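Local coordinates for CREG-like beta-barrel domain-containing protein (Agrobacterium tumefaciens, PDB 3DNH), which is of unknown function but has a CREG-like beta-barrel of the pyridoxamine 5'-phosphate oxidase type and so may bind a flavin, at residues 44-49 / 79-85; 87-93 / 107-113. All blocks are in the same frame, centred on the assembly; numbering follows the deposited sequence.

Contact 1: residues 44-49 / 79-85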
# COMPACT_ATOMS: atom_id res chain seq x y z
N LEU A 44 3.51 4.60 4.32
CA LEU A 44 4.31 5.58 5.02
C LEU A 44 4.37 5.07 6.45
O LEU A 44 3.31 4.83 7.08
CB LEU A 44 3.55 6.92 5.08
CG LEU A 44 4.25 8.26 5.34
CD1 LEU A 44 3.37 9.24 6.16
CD2 LEU A 44 5.69 8.19 5.88
N ALA A 45 5.60 4.94 6.95
CA ALA A 45 5.85 4.58 8.32
C ALA A 45 6.53 5.71 9.07
O ALA A 45 7.45 6.39 8.57
CB ALA A 45 6.68 3.28 8.40
N THR A 46 6.14 5.84 10.33
CA THR A 46 6.45 6.95 11.18
C THR A 46 6.73 6.27 12.55
O THR A 46 6.43 5.08 12.73
CB THR A 46 5.15 7.78 11.04
OG1 THR A 46 5.33 9.01 10.31
CG2 THR A 46 4.20 7.78 12.15
N LEU A 47 7.33 7.01 13.48
CA LEU A 47 7.64 6.43 14.80
C LEU A 47 6.80 7.06 15.91
O LEU A 47 6.68 8.29 16.01
CB LEU A 47 9.14 6.55 15.14
CG LEU A 47 10.21 5.85 14.28
CD1 LEU A 47 11.62 6.31 14.72
CD2 LEU A 47 10.12 4.31 14.36
N ASP A 48 6.25 6.22 16.77
CA ASP A 48 5.52 6.71 17.91
C ASP A 48 6.49 7.27 18.95
O ASP A 48 7.47 6.61 19.33
CB ASP A 48 4.61 5.66 18.49
CG ASP A 48 3.66 6.23 19.52
OD1 ASP A 48 4.10 6.45 20.68
OD2 ASP A 48 2.49 6.48 19.16
N PRO A 49 6.25 8.52 19.40
CA PRO A 49 7.16 9.18 20.36
C PRO A 49 7.29 8.56 21.75
O PRO A 49 8.28 8.83 22.44
CB PRO A 49 6.62 10.60 20.45
CG PRO A 49 5.25 10.55 19.95
CD PRO A 49 5.15 9.40 18.99
N HIS A 79 0.26 10.42 12.22
CA HIS A 79 1.55 10.41 11.52
C HIS A 79 2.16 11.82 11.46
O HIS A 79 3.34 11.98 11.70
CB HIS A 79 1.49 9.75 10.13
CG HIS A 79 0.36 10.23 9.27
ND1 HIS A 79 -0.96 10.04 9.61
CD2 HIS A 79 0.36 10.87 8.08
CE1 HIS A 79 -1.73 10.54 8.66
NE2 HIS A 79 -0.96 11.06 7.72
N ALA A 80 1.34 12.85 11.16
CA ALA A 80 1.81 14.25 11.24
C ALA A 80 2.46 14.54 12.58
O ALA A 80 3.60 15.05 12.61
CB ALA A 80 0.67 15.23 10.99
N ARG A 81 1.75 14.21 13.67
CA ARG A 81 2.26 14.34 15.02
C ARG A 81 3.59 13.62 15.16
O ARG A 81 4.57 14.20 15.67
CB ARG A 81 1.26 13.77 16.06
CG ARG A 81 1.49 14.15 17.57
CD ARG A 81 2.47 13.23 18.33
NE ARG A 81 2.23 11.80 18.03
CZ ARG A 81 1.31 11.06 18.61
NH1 ARG A 81 0.51 11.57 19.55
NH2 ARG A 81 1.17 9.78 18.25
N ASN A 82 3.63 12.34 14.74
CA ASN A 82 4.84 11.52 14.92
C ASN A 82 6.02 12.19 14.26
O ASN A 82 7.09 12.35 14.87
CB ASN A 82 4.65 10.09 14.40
CG ASN A 82 3.70 9.27 15.24
OD1 ASN A 82 3.39 9.64 16.37
ND2 ASN A 82 3.19 8.16 14.69
N MSE A 83 5.81 12.63 13.02
CA MSE A 83 6.81 13.34 12.24
C MSE A 83 7.29 14.67 12.85
O MSE A 83 8.45 15.02 12.70
CB MSE A 83 6.32 13.53 10.80
CG MSE A 83 6.30 12.23 9.99
SE MSE A 83 5.85 12.46 8.10
CE MSE A 83 3.90 12.87 8.26
N GLU A 84 6.41 15.39 13.56
CA GLU A 84 6.85 16.55 14.38
C GLU A 84 7.87 16.10 15.42
O GLU A 84 8.92 16.71 15.57
CB GLU A 84 5.69 17.22 15.15
CG GLU A 84 4.90 18.31 14.44
CD GLU A 84 5.75 19.24 13.54
OE1 GLU A 84 6.09 20.36 13.97
OE2 GLU A 84 6.04 18.84 12.37
N THR A 85 7.54 15.03 16.13
CA THR A 85 8.38 14.52 17.21
C THR A 85 9.71 13.89 16.73
O THR A 85 10.72 14.04 17.41
CB THR A 85 7.58 13.54 18.13
OG1 THR A 85 7.11 12.42 17.37
CG2 THR A 85 6.37 14.24 18.75
O HOH W 1 8.16 10.11 17.06
O HOH W 2 1.48 6.70 16.66
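Pro49 lies over one face of the Arg81 guanidinium, with its CG 3.8 Å from Arg81 NE. At the edge of that group, in its plane, are the Asn82 amide and water 2. The guanidinium turns its NE and NH2 side to the next residue: both donate to Asn82 OD1, at 3.0 and 2.9 Å, from the same face of the amide. Bends at chi2 and chi3 fold the arginine back to do this. Water 2 accepts from Asn82 ND2 and donates to Asp48 OD2. The two N-H groups on OD1 and this water together orient the amide. The direct ion pair from Asp48 OD2 to Arg81 NH2 is long, at 3.7 Å, and the carboxylate and guanidinium planes stand 75° apart. Thr12 of the second subunit bonds both residues, through its OG1 to Asp48 and its carbonyl to Arg81.

Here helix 78-85 packs against the end of strand 41-47 of the antiparallel barrel; the segment axes cross at 53°. Water 1 joins the two by donating to Leu47 O and Thr85 OG1. That hydroxyl also donates to Asn82 O, three residues earlier in the helix. Deeper in, the Thr46 hydroxyl is buried against Met83 CG (3.4 Å) and has no polar partner in the model. Leu44 CD1 meets the His79 ring obliquely at CD2, 3.9 Å away, and lies 4.2 Å from the selenomethionine methyl, Met83 CE.

Contact 2: residues 87-93 / 107-113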
# COMPACT_ATOMS: atom_id res chain seq x y z
N ALA A 87 11.59 12.90 12.74
CA ALA A 87 11.41 12.98 11.28
C ALA A 87 11.80 11.71 10.51
O ALA A 87 11.62 11.67 9.31
CB ALA A 87 12.15 14.23 10.70
N ARG A 88 12.34 10.69 11.19
CA ARG A 88 12.73 9.44 10.52
C ARG A 88 11.49 8.69 10.03
O ARG A 88 10.57 8.38 10.82
CB ARG A 88 13.56 8.55 11.45
CG ARG A 88 14.89 9.18 11.82
CD ARG A 88 15.66 8.27 12.73
NE ARG A 88 15.04 8.18 14.03
CZ ARG A 88 15.45 7.38 15.01
NH1 ARG A 88 14.83 7.40 16.17
NH2 ARG A 88 16.49 6.57 14.84
N ILE A 89 11.45 8.45 8.72
CA ILE A 89 10.30 7.79 8.06
C ILE A 89 10.77 6.74 7.06
O ILE A 89 11.95 6.72 6.68
CB ILE A 89 9.36 8.81 7.31
CG1 ILE A 89 10.05 9.54 6.14
CG2 ILE A 89 8.78 9.85 8.31
CD1 ILE A 89 9.01 10.20 5.13
N SER A 90 9.84 5.88 6.64
CA SER A 90 10.07 4.97 5.53
C SER A 90 8.83 4.99 4.62
O SER A 90 7.71 5.09 5.11
CB SER A 90 10.33 3.54 6.03
OG SER A 90 10.59 2.65 4.94
N VAL A 91 9.03 4.88 3.30
CA VAL A 91 7.90 4.75 2.37
C VAL A 91 8.12 3.55 1.47
O VAL A 91 9.27 3.22 1.17
CB VAL A 91 7.66 6.01 1.48
CG1 VAL A 91 7.39 7.22 2.32
CG2 VAL A 91 8.88 6.29 0.57
N THR A 92 7.04 2.88 1.10
CA THR A 92 7.13 1.84 0.08
C THR A 92 6.20 2.24 -1.04
O THR A 92 5.02 2.46 -0.83
CB THR A 92 6.84 0.43 0.60
OG1 THR A 92 7.81 0.13 1.62
CG2 THR A 92 6.94 -0.65 -0.56
N LEU A 93 6.80 2.34 -2.22
CA LEU A 93 6.08 2.62 -3.42
C LEU A 93 5.93 1.35 -4.24
O LEU A 93 6.87 0.55 -4.36
CB LEU A 93 6.83 3.68 -4.20
CG LEU A 93 6.61 5.13 -3.75
CD1 LEU A 93 7.16 5.36 -2.34
CD2 LEU A 93 7.37 6.05 -4.74
N LEU A 107 9.48 -0.60 -4.04
CA LEU A 107 10.59 0.28 -3.75
C LEU A 107 10.45 0.85 -2.36
O LEU A 107 9.47 1.54 -2.06
CB LEU A 107 10.70 1.36 -4.84
CG LEU A 107 11.62 2.53 -4.57
CD1 LEU A 107 13.08 2.05 -4.75
CD2 LEU A 107 11.30 3.66 -5.51
N THR A 108 11.41 0.53 -1.48
CA THR A 108 11.42 1.10 -0.14
C THR A 108 12.48 2.21 -0.05
O THR A 108 13.64 1.99 -0.38
CB THR A 108 11.63 0.02 0.96
OG1 THR A 108 10.55 -0.91 0.89
CG2 THR A 108 11.61 0.66 2.34
N LEU A 109 12.05 3.39 0.40
CA LEU A 109 12.94 4.54 0.58
C LEU A 109 12.89 4.94 2.04
O LEU A 109 11.81 5.21 2.58
CB LEU A 109 12.52 5.71 -0.33
CG LEU A 109 12.28 5.42 -1.83
CD1 LEU A 109 11.65 6.64 -2.49
CD2 LEU A 109 13.61 5.09 -2.54
N VAL A 110 14.06 4.94 2.69
CA VAL A 110 14.18 5.29 4.09
C VAL A 110 14.88 6.64 4.20
O VAL A 110 15.89 6.85 3.54
CB VAL A 110 14.92 4.18 4.86
CG1 VAL A 110 15.14 4.57 6.31
CG2 VAL A 110 14.15 2.87 4.72
N GLY A 111 14.37 7.55 5.03
CA GLY A 111 15.05 8.84 5.23
C GLY A 111 14.34 9.77 6.19
O GLY A 111 13.77 9.32 7.19
N ARG A 112 14.39 11.08 5.92
CA ARG A 112 13.73 12.07 6.78
C ARG A 112 12.62 12.83 6.06
O ARG A 112 12.70 13.08 4.87
CB ARG A 112 14.74 13.03 7.43
CG ARG A 112 15.59 12.35 8.49
CD ARG A 112 16.77 13.18 8.96
NE ARG A 112 17.52 12.38 9.92
CZ ARG A 112 17.21 12.22 11.21
NH1 ARG A 112 17.94 11.41 11.96
NH2 ARG A 112 16.17 12.87 11.75
N ALA A 113 11.54 13.10 6.81
CA ALA A 113 10.44 13.92 6.33
C ALA A 113 10.78 15.36 6.62
O ALA A 113 10.68 15.81 7.79
CB ALA A 113 9.18 13.54 7.06
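Ile89 sits opposite Gly111 in a hydrogen-bonded pair where strands 88-93 and 106-115 run as antiparallel neighbours in the barrel sheet. Its N-H points almost straight at Gly111 O (2.9 Å, 176° at the hydrogen), and its carbonyl accepts from Gly111 N. Ile89 CD1 reaches diagonally across the pair to Ala113 CB at 3.9 Å, two residues on from Gly111; a chi1 of 64° places CG1 between the backbone N and the carbonyl carbon. Leu107 closes the other end. It exchanges two bonds with Leu93, both in the carbonyl planes. Its side chain lies on the same sheet face as Ile89, Val91 and Leu109, and packs on helix 28-38.

Ser90, Thr92 and Thr108 lie on the other face, toward the second subunit. Thr56 of that subunit bonds the Ser90 and Thr92 hydroxyls through its own OG1, and Thr108 OG1 through its carbonyl. Arg112 also buries much surface here, its guanidinium 5° from parallel to that of Arg88. Arg88 is paired with Asp86 and forms a cation-pi contact with Tyr53 of the second subunit. Arg88 CG lies over one face of the Arg112 guanidinium, 3.6 Å from its plane and off-centre.

Overall arrangement
After helix 28-38, strand 41-47 is the first strand of the barrel. The chain then runs through strands 54-63 and 69-74 before helix 78-85 returns to it, so contact 1 closes a loop of 29 residues. A short turn leads into strand 88-93. Contact 2 closes the next loop, of 13 residues, when strand 106-115 comes back beside it. The loops follow in series and neither nests nor crosses. The contact centres are about 12 Å apart. Strands 41-47 and 88-93 are neighbours, with a probable hydrogen bond from Ala45 N to Ser90 O (2.8 Å), which helps close the barrel. Met83 also packs on Ala113, tying the helix to strand 106-115. Both contacts touch the second subunit.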